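Side-chain contact in N-acetyl-beta-D glucosaminidase (Rhizomucor miehei CAU432, PDB 4ZM6), which probably hydrolyses terminal N-acetylglucosamine residues through a family 3 glycosidase region and acetylates glucosamine through a GCN5-related acetyltransferase region that binds acetyl-CoA: residues D542-N546 against D547-D551. Residues are numbered along the deposited sequence; the frame is centred on the assembly and turned at random.
Sequences DDYRN and DDDLD
R545 and D548 form a salt bridge at the start of helix 546-561: NE of R545 donates to OD2 of D548 over 3.0 Å, almost straight. The oxygen lies in the guanidinium plane, at its edge, and receives the proton on its anti lone pair, while the two flat groups are turned 65° apart. A bend at chi3 (-55°) turns NE toward the D548 carboxylate. The other oxygen of D548, OD1, pairs with K262 of the second subunit, and R545 NH2 donates to the carbonyl of R258 of that subunit, so this corner of the helix also belongs to the dimer contact.

Next comes D549, whose carboxylate turns back onto the main chain ahead of the helix. Its OD2 accepts the backbone N-H of R545 at 2.9 Å, the donor approaching from above the carboxylate plane, and OD1 is held by R588. In return, the backbone N of D549 donates to R545 O at 2.8 Å; D548 N adds a weak bond to the same carbonyl. R545 is thus the N-cap residue, at the junction where strand 540-543, outermost within this chain in the sheet of the first N-acetyltransferase region, runs into helix 546-561, consistent with the strand-then-helix start of a GNAT fold. A water donates to N546 OD1 and accepts from the backbone N of D547, its oxygen 2.7 Å from that nitrogen.

Packing follows on the Y544 side. With CG anti to the backbone N (chi1 168°), the ring extends past D549, CE1 lying 3.5 Å from its CB, and the OH approaches L550 CD1 at 3.7 Å. F597 meets the same ring edge-to-face, and L576 and Q577 of helix 569-577 also touch the tyrosine side chain.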
loop_
_atom_site.group_PDB
_atom_site.type_symbol
_atom_site.label_atom_id
_atom_site.label_comp_id
_atom_site.label_asym_id
_atom_site.label_seq_id
_atom_site.Cartn_x
_atom_site.Cartn_y
_atom_site.Cartn_z
ATOM N N ASP A 542 6.271 12.445 2.668
ATOM C CA ASP A 542 5.120 12.239 1.788
ATOM C C ASP A 542 5.558 12.163 0.338
ATOM O O ASP A 542 6.682 12.525 -0.005
ATOM C CB ASP A 542 4.133 13.401 1.905
ATOM C CG ASP A 542 3.440 13.453 3.244
ATOM O OD1 ASP A 542 3.002 12.388 3.737
ATOM O OD2 ASP A 542 3.317 14.571 3.792
ATOM N N ASP A 543 4.643 11.712 -0.512
ATOM C CA ASP A 543 4.837 11.780 -1.951
ATOM C C ASP A 543 4.785 13.231 -2.393
ATOM O O ASP A 543 3.964 14.013 -1.910
ATOM C CB ASP A 543 3.773 10.966 -2.685
ATOM C CG ASP A 543 3.960 9.472 -2.509
ATOM O OD1 ASP A 543 5.111 9.002 -2.595
ATOM O OD2 ASP A 543 2.958 8.761 -2.289
ATOM N N TYR A 544 5.685 13.585 -3.299
ATOM C CA TYR A 544 5.715 14.913 -3.885
ATOM C C TYR A 544 4.475 15.106 -4.762
ATOM O O TYR A 544 4.139 14.238 -5.571
ATOM C CB TYR A 544 7.006 15.088 -4.699
ATOM C CG TYR A 544 7.053 16.304 -5.603
ATOM C CD1 TYR A 544 7.181 17.585 -5.078
ATOM C CD2 TYR A 544 6.997 16.167 -6.988
ATOM C CE1 TYR A 544 7.234 18.693 -5.907
ATOM C CE2 TYR A 544 7.054 17.267 -7.818
ATOM C CZ TYR A 544 7.170 18.524 -7.276
ATOM O OH TYR A 544 7.218 19.615 -8.113
ATOM N N ARG A 545 3.786 16.229 -4.564
ATOM C CA ARG A 545 2.642 16.610 -5.386
ATOM C C ARG A 545 2.998 17.911 -6.084
ATOM O O ARG A 545 3.067 18.967 -5.450
ATOM C CB ARG A 545 1.383 16.799 -4.532
ATOM C CG ARG A 545 0.952 15.561 -3.755
ATOM C CD ARG A 545 -0.413 15.745 -3.098
ATOM N NE ARG A 545 -0.482 16.925 -2.225
ATOM C CZ ARG A 545 -0.095 16.968 -0.948
ATOM N NH1 ARG A 545 0.419 15.898 -0.345
ATOM N NH2 ARG A 545 -0.219 18.100 -0.263
ATOM N N ASN A 546 3.235 17.833 -7.391
ATOM C CA ASN A 546 3.714 18.989 -8.145
ATOM C C ASN A 546 2.764 20.196 -8.123
ATOM O O ASN A 546 3.220 21.340 -8.130
ATOM C CB ASN A 546 4.091 18.592 -9.584
ATOM C CG ASN A 546 2.898 18.149 -10.414
ATOM O OD1 ASN A 546 2.129 17.277 -10.008
ATOM N ND2 ASN A 546 2.752 18.738 -11.594
ATOM N N ASP A 547 1.457 19.953 -8.060
ATOM C CA ASP A 547 0.491 21.051 -7.986
ATOM C C ASP A 547 0.649 21.889 -6.717
ATOM O O ASP A 547 0.519 23.110 -6.760
ATOM C CB ASP A 547 -0.944 20.528 -8.091
ATOM C CG ASP A 547 -1.274 19.974 -9.483
ATOM O OD1 ASP A 547 -0.624 20.380 -10.478
ATOM O OD2 ASP A 547 -2.194 19.132 -9.582
ATOM N N ASP A 548 0.950 21.236 -5.596
ATOM C CA ASP A 548 1.041 21.907 -4.297
ATOM C C ASP A 548 2.463 22.276 -3.866
ATOM O O ASP A 548 2.659 23.280 -3.185
ATOM C CB ASP A 548 0.416 21.018 -3.218
ATOM C CG ASP A 548 -1.035 20.689 -3.498
ATOM O OD1 ASP A 548 -1.772 21.603 -3.933
ATOM O OD2 ASP A 548 -1.442 19.523 -3.283
ATOM N N ASP A 549 3.447 21.467 -4.257
ATOM C CA ASP A 549 4.799 21.547 -3.684
ATOM C C ASP A 549 5.857 22.223 -4.564
ATOM O O ASP A 549 6.970 22.488 -4.100
ATOM C CB ASP A 549 5.281 20.138 -3.337
ATOM C CG ASP A 549 4.329 19.402 -2.407
ATOM O OD1 ASP A 549 3.582 20.067 -1.650
ATOM O OD2 ASP A 549 4.334 18.149 -2.434
ATOM N N LEU A 550 5.522 22.502 -5.822
ATOM C CA LEU A 550 6.509 23.002 -6.781
ATOM C C LEU A 550 7.103 24.355 -6.374
ATOM O O LEU A 550 8.316 24.547 -6.460
ATOM C CB LEU A 550 5.902 23.084 -8.185
ATOM C CG LEU A 550 6.774 23.689 -9.292
ATOM C CD1 LEU A 550 8.077 22.915 -9.448
ATOM C CD2 LEU A 550 6.004 23.736 -10.607
ATOM N N ASP A 551 6.260 25.287 -5.939
ATOM C CA ASP A 551 6.739 26.616 -5.529
ATOM C C ASP A 551 7.709 26.528 -4.362
ATOM O O ASP A 551 8.715 27.228 -4.335
ATOM C CB ASP A 551 5.576 27.537 -5.152
ATOM C CG ASP A 551 4.827 28.053 -6.360
ATOM O OD1 ASP A 551 5.468 28.662 -7.242
ATOM O OD2 ASP A 551 3.595 27.860 -6.416
HETATM O O HOH W 1 0.107 17.608 -7.769
#